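Local coordinates for protein purine phosphoribosyltransferase (Pyrococcus horikoshii, PDB 1VDM) that probably transfers a phosphoribosyl group to or from purine bases, as a glycosyltransferase of the type I phosphoribosyltransferase family, at residues D2-T7 against T136-V141; I114-L119 against V128-V133. All blocks are in the same frame, centred on the assembly; numbering follows the deposited sequence.

Contact 1 (D2-T7 against T136-V141)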
ATOM      1  N   ASP G   2     -39.042 -10.392  22.159  1.00 59.94           N
ATOM      2  CA  ASP G   2     -39.172 -11.829  22.376  1.00 59.09           C
ATOM      3  C   ASP G   2     -38.503 -12.629  21.265  1.00 55.20           C
ATOM      4  O   ASP G   2     -38.937 -13.735  20.921  1.00 56.46           O
ATOM      5  CB  ASP G   2     -40.654 -12.211  22.478  1.00 63.03           C
ATOM      6  CG  ASP G   2     -41.514 -11.505  21.437  1.00 66.33           C
ATOM      7  OD1 ASP G   2     -41.253 -11.671  20.222  1.00 67.49           O
ATOM      8  OD2 ASP G   2     -42.454 -10.781  21.842  1.00 68.47           O
ATOM      9  N   LYS G   3     -37.452 -12.049  20.698  1.00 50.37           N
ATOM     10  CA  LYS G   3     -36.685 -12.692  19.643  1.00 45.87           C
ATOM     11  C   LYS G   3     -35.229 -12.790  20.091  1.00 43.25           C
ATOM     12  O   LYS G   3     -34.780 -12.038  20.965  1.00 42.70           O
ATOM     13  CB  LYS G   3     -36.767 -11.878  18.356  1.00 45.69           C
ATOM     14  CG  LYS G   3     -38.072 -11.994  17.608  1.00 43.20           C
ATOM     15  CD  LYS G   3     -38.065 -11.079  16.395  1.00 43.90           C
ATOM     16  CE  LYS G   3     -39.312 -11.253  15.555  1.00 43.78           C
ATOM     17  NZ  LYS G   3     -39.316 -10.318  14.401  1.00 44.48           N
ATOM     18  N   VAL G   4     -34.494 -13.729  19.511  1.00 40.41           N
ATOM     19  CA  VAL G   4     -33.081 -13.888  19.849  1.00 38.16           C
ATOM     20  C   VAL G   4     -32.221 -13.444  18.668  1.00 37.20           C
ATOM     21  O   VAL G   4     -32.281 -14.034  17.583  1.00 37.76           O
ATOM     22  CB  VAL G   4     -32.738 -15.356  20.220  1.00 38.24           C
ATOM     23  CG1 VAL G   4     -31.221 -15.556  20.278  1.00 36.91           C
ATOM     24  CG2 VAL G   4     -33.339 -15.690  21.555  1.00 35.36           C
ATOM     25  N   TYR G   5     -31.435 -12.392  18.888  1.00 35.79           N
ATOM     26  CA  TYR G   5     -30.558 -11.851  17.846  1.00 34.40           C
ATOM     27  C   TYR G   5     -29.113 -12.316  17.996  1.00 33.03           C
ATOM     28  O   TYR G   5     -28.327 -11.704  18.709  1.00 34.24           O
ATOM     29  CB  TYR G   5     -30.585 -10.314  17.848  1.00 32.49           C
ATOM     30  CG  TYR G   5     -31.943  -9.736  17.579  1.00 32.80           C
ATOM     31  CD1 TYR G   5     -32.907  -9.673  18.591  1.00 32.51           C
ATOM     32  CD2 TYR G   5     -32.289  -9.293  16.303  1.00 32.81           C
ATOM     33  CE1 TYR G   5     -34.185  -9.185  18.336  1.00 34.90           C
ATOM     34  CE2 TYR G   5     -33.565  -8.804  16.035  1.00 34.49           C
ATOM     35  CZ  TYR G   5     -34.507  -8.756  17.055  1.00 36.48           C
ATOM     36  OH  TYR G   5     -35.775  -8.304  16.793  1.00 40.07           O
ATOM     37  N   LEU G   6     -28.778 -13.397  17.309  1.00 31.11           N
ATOM     38  CA  LEU G   6     -27.434 -13.973  17.301  1.00 28.67           C
ATOM     39  C   LEU G   6     -26.428 -13.087  16.554  1.00 28.53           C
ATOM     40  O   LEU G   6     -26.611 -12.734  15.397  1.00 25.46           O
ATOM     41  CB  LEU G   6     -27.509 -15.349  16.638  1.00 27.76           C
ATOM     42  CG  LEU G   6     -27.962 -16.443  17.609  1.00 27.76           C
ATOM     43  CD1 LEU G   6     -27.733 -17.848  17.049  1.00 27.76           C
ATOM     44  CD2 LEU G   6     -27.228 -16.389  18.948  1.00 27.76           C
ATOM     45  N   THR G   7     -25.316 -12.717  17.199  1.00 27.38           N
ATOM     46  CA  THR G   7     -24.261 -11.919  16.545  1.00 26.03           C
ATOM     47  C   THR G   7     -23.399 -12.809  15.648  1.00 25.37           C
ATOM     48  O   THR G   7     -23.458 -14.037  15.741  1.00 27.14           O
ATOM     49  CB  THR G   7     -23.297 -11.284  17.550  1.00 22.59           C
ATOM     50  OG1 THR G   7     -22.501 -12.310  18.150  1.00 21.65           O
ATOM     51  CG2 THR G   7     -24.045 -10.531  18.607  1.00 21.74           C
ATOM     52  N   THR G 136     -33.380 -22.770  22.470  1.00 43.60           N
ATOM     53  CA  THR G 136     -34.318 -21.689  22.760  1.00 44.06           C
ATOM     54  C   THR G 136     -35.711 -21.986  22.220  1.00 44.65           C
ATOM     55  O   THR G 136     -35.882 -22.845  21.355  1.00 45.11           O
ATOM     56  CB  THR G 136     -33.838 -20.340  22.135  1.00 45.44           C
ATOM     57  OG1 THR G 136     -34.708 -19.278  22.550  1.00 43.87           O
ATOM     58  CG2 THR G 136     -33.855 -20.421  20.609  1.00 43.04           C
ATOM     59  N   GLU G 137     -36.705 -21.273  22.739  1.00 45.24           N
ATOM     60  CA  GLU G 137     -38.077 -21.444  22.276  1.00 45.48           C
ATOM     61  C   GLU G 137     -38.488 -20.214  21.467  1.00 44.90           C
ATOM     62  O   GLU G 137     -39.485 -20.235  20.741  1.00 45.17           O
ATOM     63  CB  GLU G 137     -39.022 -21.638  23.464  1.00 47.11           C
ATOM     64  CG  GLU G 137     -38.800 -22.945  24.230  1.00 52.41           C
ATOM     65  CD  GLU G 137     -39.779 -23.129  25.392  1.00 55.58           C
ATOM     66  OE1 GLU G 137     -39.686 -24.165  26.097  1.00 55.76           O
ATOM     67  OE2 GLU G 137     -40.640 -22.240  25.602  1.00 56.35           O
ATOM     68  N   LYS G 138     -37.700 -19.149  21.586  1.00 43.68           N
ATOM     69  CA  LYS G 138     -37.971 -17.910  20.874  1.00 42.81           C
ATOM     70  C   LYS G 138     -37.617 -18.011  19.401  1.00 42.17           C
ATOM     71  O   LYS G 138     -37.002 -18.988  18.959  1.00 40.54           O
ATOM     72  CB  LYS G 138     -37.175 -16.762  21.484  1.00 43.99           C
ATOM     73  CG  LYS G 138     -37.502 -16.457  22.929  1.00 44.72           C
ATOM     74  CD  LYS G 138     -36.838 -15.157  23.340  1.00 46.99           C
ATOM     75  CE  LYS G 138     -37.072 -14.846  24.800  1.00 47.18           C
ATOM     76  NZ  LYS G 138     -36.342 -13.611  25.199  1.00 50.18           N
ATOM     77  N   TRP G 139     -38.027 -17.005  18.634  1.00 40.31           N
ATOM     78  CA  TRP G 139     -37.690 -16.979  17.220  1.00 39.74           C
ATOM     79  C   TRP G 139     -36.280 -16.386  17.141  1.00 38.97           C
ATOM     80  O   TRP G 139     -35.976 -15.374  17.795  1.00 37.42           O
ATOM     81  CB  TRP G 139     -38.679 -16.124  16.427  1.00 40.68           C
ATOM     82  CG  TRP G 139     -38.291 -15.958  14.982  1.00 43.44           C
ATOM     83  CD1 TRP G 139     -37.558 -14.939  14.442  1.00 45.31           C
ATOM     84  CD2 TRP G 139     -38.578 -16.858  13.903  1.00 43.69           C
ATOM     85  NE1 TRP G 139     -37.369 -15.148  13.095  1.00 45.09           N
ATOM     86  CE2 TRP G 139     -37.985 -16.318  12.738  1.00 44.25           C
ATOM     87  CE3 TRP G 139     -39.276 -18.069  13.807  1.00 43.18           C
ATOM     88  CZ2 TRP G 139     -38.072 -16.944  11.492  1.00 43.47           C
ATOM     89  CZ3 TRP G 139     -39.361 -18.694  12.565  1.00 44.21           C
ATOM     90  CH2 TRP G 139     -38.761 -18.128  11.424  1.00 43.89           C
ATOM     91  N   ILE G 140     -35.417 -17.033  16.362  1.00 36.66           N
ATOM     92  CA  ILE G 140     -34.041 -16.574  16.225  1.00 35.16           C
ATOM     93  C   ILE G 140     -33.780 -15.758  14.964  1.00 32.93           C
ATOM     94  O   ILE G 140     -34.043 -16.215  13.848  1.00 31.79           O
ATOM     95  CB  ILE G 140     -33.043 -17.753  16.210  1.00 35.02           C
ATOM     96  CG1 ILE G 140     -33.319 -18.697  17.373  1.00 35.41           C
ATOM     97  CG2 ILE G 140     -31.612 -17.220  16.325  1.00 35.93           C
ATOM     98  CD1 ILE G 140     -32.528 -19.967  17.296  1.00 36.22           C
ATOM     99  N   VAL G 141     -33.264 -14.549  15.153  1.00 30.37           N
ATOM    100  CA  VAL G 141     -32.906 -13.704  14.019  1.00 31.42           C
ATOM    101  C   VAL G 141     -31.397 -13.839  13.873  1.00 31.01           C
ATOM    102  O   VAL G 141     -30.642 -13.391  14.730  1.00 31.35           O
ATOM    103  CB  VAL G 141     -33.240 -12.218  14.252  1.00 30.72           C
ATOM    104  CG1 VAL G 141     -32.848 -11.418  13.026  1.00 29.34           C
ATOM    105  CG2 VAL G 141     -34.722 -12.049  14.548  1.00 31.50           C
TER
HETATM  106  O   HOH W   1     -28.980 -11.316  14.283  1.00 24.59           O

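Contact 2 (I114-L119 against V128-V133)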
ATOM      1  N   ILE G 114     -24.944 -41.021   8.775  1.00 56.15           N
ATOM      2  CA  ILE G 114     -25.467 -39.665   8.701  1.00 54.12           C
ATOM      3  C   ILE G 114     -25.520 -39.002  10.064  1.00 53.65           C
ATOM      4  O   ILE G 114     -26.044 -39.568  11.021  1.00 55.87           O
ATOM      5  CB  ILE G 114     -26.881 -39.637   8.101  1.00 53.43           C
ATOM      6  CG1 ILE G 114     -26.849 -40.176   6.671  1.00 54.13           C
ATOM      7  CG2 ILE G 114     -27.425 -38.220   8.119  1.00 50.64           C
ATOM      8  CD1 ILE G 114     -28.222 -40.374   6.061  1.00 54.78           C
ATOM      9  N   LYS G 115     -24.963 -37.799  10.137  1.00 50.69           N
ATOM     10  CA  LYS G 115     -24.940 -37.013  11.361  1.00 47.83           C
ATOM     11  C   LYS G 115     -25.567 -35.667  11.028  1.00 44.87           C
ATOM     12  O   LYS G 115     -25.601 -35.264   9.869  1.00 43.45           O
ATOM     13  CB  LYS G 115     -23.505 -36.810  11.838  1.00 50.22           C
ATOM     14  CG  LYS G 115     -23.248 -37.288  13.256  1.00 54.04           C
ATOM     15  CD  LYS G 115     -23.337 -38.805  13.358  1.00 55.18           C
ATOM     16  CE  LYS G 115     -23.048 -39.275  14.774  1.00 56.62           C
ATOM     17  NZ  LYS G 115     -23.254 -40.742  14.888  1.00 60.02           N
ATOM     18  N   ILE G 116     -26.058 -34.969  12.040  1.00 42.95           N
ATOM     19  CA  ILE G 116     -26.706 -33.682  11.815  1.00 40.76           C
ATOM     20  C   ILE G 116     -26.180 -32.606  12.742  1.00 38.71           C
ATOM     21  O   ILE G 116     -26.160 -32.779  13.968  1.00 37.81           O
ATOM     22  CB  ILE G 116     -28.231 -33.808  11.999  1.00 42.79           C
ATOM     23  CG1 ILE G 116     -28.797 -34.708  10.898  1.00 43.14           C
ATOM     24  CG2 ILE G 116     -28.880 -32.425  11.997  1.00 43.33           C
ATOM     25  CD1 ILE G 116     -30.219 -35.128  11.125  1.00 42.14           C
ATOM     26  N   ALA G 117     -25.763 -31.491  12.145  1.00 35.39           N
ATOM     27  CA  ALA G 117     -25.220 -30.373  12.902  1.00 33.95           C
ATOM     28  C   ALA G 117     -26.018 -29.100  12.659  1.00 33.75           C
ATOM     29  O   ALA G 117     -26.352 -28.770  11.518  1.00 32.63           O
ATOM     30  CB  ALA G 117     -23.759 -30.156  12.529  1.00 32.63           C
ATOM     31  N   CYS G 118     -26.314 -28.391  13.743  1.00 33.10           N
ATOM     32  CA  CYS G 118     -27.079 -27.152  13.684  1.00 34.63           C
ATOM     33  C   CYS G 118     -26.529 -26.146  14.669  1.00 33.29           C
ATOM     34  O   CYS G 118     -25.890 -26.512  15.654  1.00 32.43           O
ATOM     35  CB  CYS G 118     -28.551 -27.402  14.039  1.00 36.52           C
ATOM     36  SG  CYS G 118     -29.493 -28.328  12.828  1.00 44.78           S
ATOM     37  N   LEU G 119     -26.783 -24.874  14.408  1.00 31.96           N
ATOM     38  CA  LEU G 119     -26.334 -23.841  15.318  1.00 33.94           C
ATOM     39  C   LEU G 119     -27.203 -23.906  16.572  1.00 35.32           C
ATOM     40  O   LEU G 119     -26.702 -23.797  17.694  1.00 35.57           O
ATOM     41  CB  LEU G 119     -26.476 -22.470  14.671  1.00 30.96           C
ATOM     42  CG  LEU G 119     -25.589 -22.208  13.458  1.00 31.73           C
ATOM     43  CD1 LEU G 119     -25.984 -20.881  12.802  1.00 28.75           C
ATOM     44  CD2 LEU G 119     -24.128 -22.190  13.916  1.00 28.73           C
ATOM     45  N   VAL G 128     -33.755 -33.955  16.638  1.00 44.49           N
ATOM     46  CA  VAL G 128     -32.738 -33.395  17.509  1.00 43.99           C
ATOM     47  C   VAL G 128     -31.409 -33.508  16.776  1.00 45.03           C
ATOM     48  O   VAL G 128     -31.074 -34.569  16.241  1.00 45.81           O
ATOM     49  CB  VAL G 128     -32.640 -34.171  18.842  1.00 43.02           C
ATOM     50  CG1 VAL G 128     -31.549 -33.561  19.728  1.00 42.20           C
ATOM     51  CG2 VAL G 128     -33.980 -34.147  19.550  1.00 39.39           C
ATOM     52  N   PRO G 129     -30.643 -32.410  16.720  1.00 45.47           N
ATOM     53  CA  PRO G 129     -29.349 -32.452  16.031  1.00 46.12           C
ATOM     54  C   PRO G 129     -28.336 -33.279  16.818  1.00 45.45           C
ATOM     55  O   PRO G 129     -28.357 -33.293  18.050  1.00 44.88           O
ATOM     56  CB  PRO G 129     -28.954 -30.973  15.952  1.00 45.33           C
ATOM     57  CG  PRO G 129     -30.288 -30.259  15.969  1.00 44.75           C
ATOM     58  CD  PRO G 129     -31.020 -31.022  17.033  1.00 46.23           C
ATOM     59  N   ASP G 130     -27.458 -33.983  16.116  1.00 45.06           N
ATOM     60  CA  ASP G 130     -26.454 -34.770  16.814  1.00 46.42           C
ATOM     61  C   ASP G 130     -25.479 -33.810  17.474  1.00 46.19           C
ATOM     62  O   ASP G 130     -24.884 -34.131  18.503  1.00 45.49           O
ATOM     63  CB  ASP G 130     -25.745 -35.707  15.846  1.00 47.17           C
ATOM     64  CG  ASP G 130     -26.702 -36.687  15.212  1.00 48.77           C
ATOM     65  OD1 ASP G 130     -27.174 -36.420  14.085  1.00 48.23           O
ATOM     66  OD2 ASP G 130     -27.006 -37.716  15.856  1.00 50.57           O
ATOM     67  N   TYR G 131     -25.350 -32.619  16.885  1.00 44.75           N
ATOM     68  CA  TYR G 131     -24.483 -31.567  17.410  1.00 43.39           C
ATOM     69  C   TYR G 131     -25.143 -30.198  17.229  1.00 42.21           C
ATOM     70  O   TYR G 131     -25.546 -29.849  16.124  1.00 43.03           O
ATOM     71  CB  TYR G 131     -23.132 -31.541  16.680  1.00 43.84           C
ATOM     72  CG  TYR G 131     -22.420 -32.866  16.582  1.00 44.38           C
ATOM     73  CD1 TYR G 131     -22.545 -33.661  15.448  1.00 45.95           C
ATOM     74  CD2 TYR G 131     -21.617 -33.325  17.623  1.00 46.52           C
ATOM     75  CE1 TYR G 131     -21.889 -34.884  15.351  1.00 46.89           C
ATOM     76  CE2 TYR G 131     -20.961 -34.540  17.539  1.00 47.39           C
ATOM     77  CZ  TYR G 131     -21.101 -35.315  16.400  1.00 48.85           C
ATOM     78  OH  TYR G 131     -20.453 -36.521  16.316  1.00 51.73           O
ATOM     79  N   TYR G 132     -25.246 -29.423  18.303  1.00 40.58           N
ATOM     80  CA  TYR G 132     -25.832 -28.086  18.227  1.00 40.41           C
ATOM     81  C   TYR G 132     -25.312 -27.244  19.385  1.00 39.70           C
ATOM     82  O   TYR G 132     -24.759 -27.784  20.337  1.00 40.18           O
ATOM     83  CB  TYR G 132     -27.377 -28.153  18.227  1.00 42.09           C
ATOM     84  CG  TYR G 132     -28.038 -28.510  19.547  1.00 44.40           C
ATOM     85  CD1 TYR G 132     -28.181 -27.560  20.559  1.00 44.48           C
ATOM     86  CD2 TYR G 132     -28.523 -29.800  19.779  1.00 43.71           C
ATOM     87  CE1 TYR G 132     -28.789 -27.883  21.772  1.00 46.17           C
ATOM     88  CE2 TYR G 132     -29.133 -30.136  20.987  1.00 45.63           C
ATOM     89  CZ  TYR G 132     -29.261 -29.174  21.981  1.00 46.36           C
ATOM     90  OH  TYR G 132     -29.836 -29.506  23.187  1.00 46.97           O
ATOM     91  N   VAL G 133     -25.484 -25.926  19.307  1.00 37.75           N
ATOM     92  CA  VAL G 133     -24.986 -25.033  20.352  1.00 35.93           C
ATOM     93  C   VAL G 133     -26.046 -24.278  21.150  1.00 36.75           C
ATOM     94  O   VAL G 133     -25.952 -24.170  22.376  1.00 35.10           O
ATOM     95  CB  VAL G 133     -24.018 -23.987  19.749  1.00 35.73           C
ATOM     96  CG1 VAL G 133     -23.536 -23.025  20.829  1.00 33.06           C
ATOM     97  CG2 VAL G 133     -22.850 -24.689  19.094  1.00 33.40           C
TER

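Contact 1 (D2-T7 against T136-V141)
Val4 and Ile140 sit at the middle of a two-stranded parallel sheet of the phosphoribosyltransferase domain, which pairs strand 3-5, next to the N terminus, with strand 139-141. The backbone ladder starts with Val4 N giving a nearly straight bond to Trp139 O (2.8 Å, 168°). Val4 O then accepts from Val141 N at 2.7 Å, and a more bent bond runs from Leu6 N to Val141 O.

Packing is close where Tyr5 and Val141 lie side by side and point the same way. Both Val141 methyls meet the CD2-CE2 side of the ring, and CG2 makes an off-centre CH-pi contact, 4.2 Å from the centroid of Tyr5. Phe147 adds an edge-to-face partner to the same ring. On the other face of the sheet, chi1 of -49° sets Ile140 CG1 anti to the carbonyl carbon and turns CG2 toward Leu6 CG, 3.9 Å away, while Met1 of a second subunit packs on Val4.

The end of the sheet nearer Asp2 is looser and open to solvent. There the extended Lys3 chain passes Trp139, its CE coming within 4.2 Å of Trp139 CD1, and the aliphatic part of Lys138 lies against the Asp2 carbonyl. Just inside this end, the buried Thr136 closes an ST turn, its OG1 accepting from Lys138 N. Beyond the last rung of the ladder, one water donates to both Leu6 O and Val141 O, at 2.7 Å from the latter.

Contact 2 (I114-L119 against V128-V133)
Asp130 reaches across to Ile116 from a loop that runs beside strand 113-118, one of the two outermost strands, within this chain, of the mixed sheet in the phosphoribosyltransferase core. Its CB rests 3.5 Å from Ile116 O. The first torsion (chi1 -61°) puts CG anti to the carbonyl carbon and close to Lys115 CG, and OD1 goes on to Ile116 N at 2.7 Å; the N-H arrives on the anti side of the carboxylate, 22° out of its plane, in a bent bond. OD2 has a weak, long ion pair with Lys152 of a second subunit. A leucine in place of Asp130 would probably leave Ile116 N without this acceptor and Lys152 of the second subunit without a distant, weak counter-charge.

Next along the loop, Tyr131 bridges Ala117: Tyr131 N donates to Ile116 O, and Tyr131 O accepts from Cys118 N at 2.9 Å. The Tyr131 ring turns its edge to Lys115, whose CG lies 3.5 Å from CE1, and helix 8-23 packs against the ring as well. Pro129 CG meets Cys118 SG at 3.8 Å. With a carboxylate oxygen standing in for a main-chain carbonyl at Ile116 N, the irregular loop satisfies polar backbone atoms along a strand edge that is largely buried.

In the fold
From the N terminus, strand 3-5 leads directly into helix 8-23, and the chain then builds the mixed sheet and its helices before reaching residues 114-119. Contact 2 closes a short loop, only eight residues long, by laying 128-133 alongside 114-119, running in the same direction. The chain runs on through strand 134-135 into 136-141, where contact 1 closes a loop of 128 residues, so contact 2 is nested inside it. The two centres lie about 18 Å apart. Contact 2 fastens the loop to the core near helix 8-23, whereas contact 1 ties the N-terminal strand to strand 139-141 late in the chain, at the periphery; both touch the second subunit.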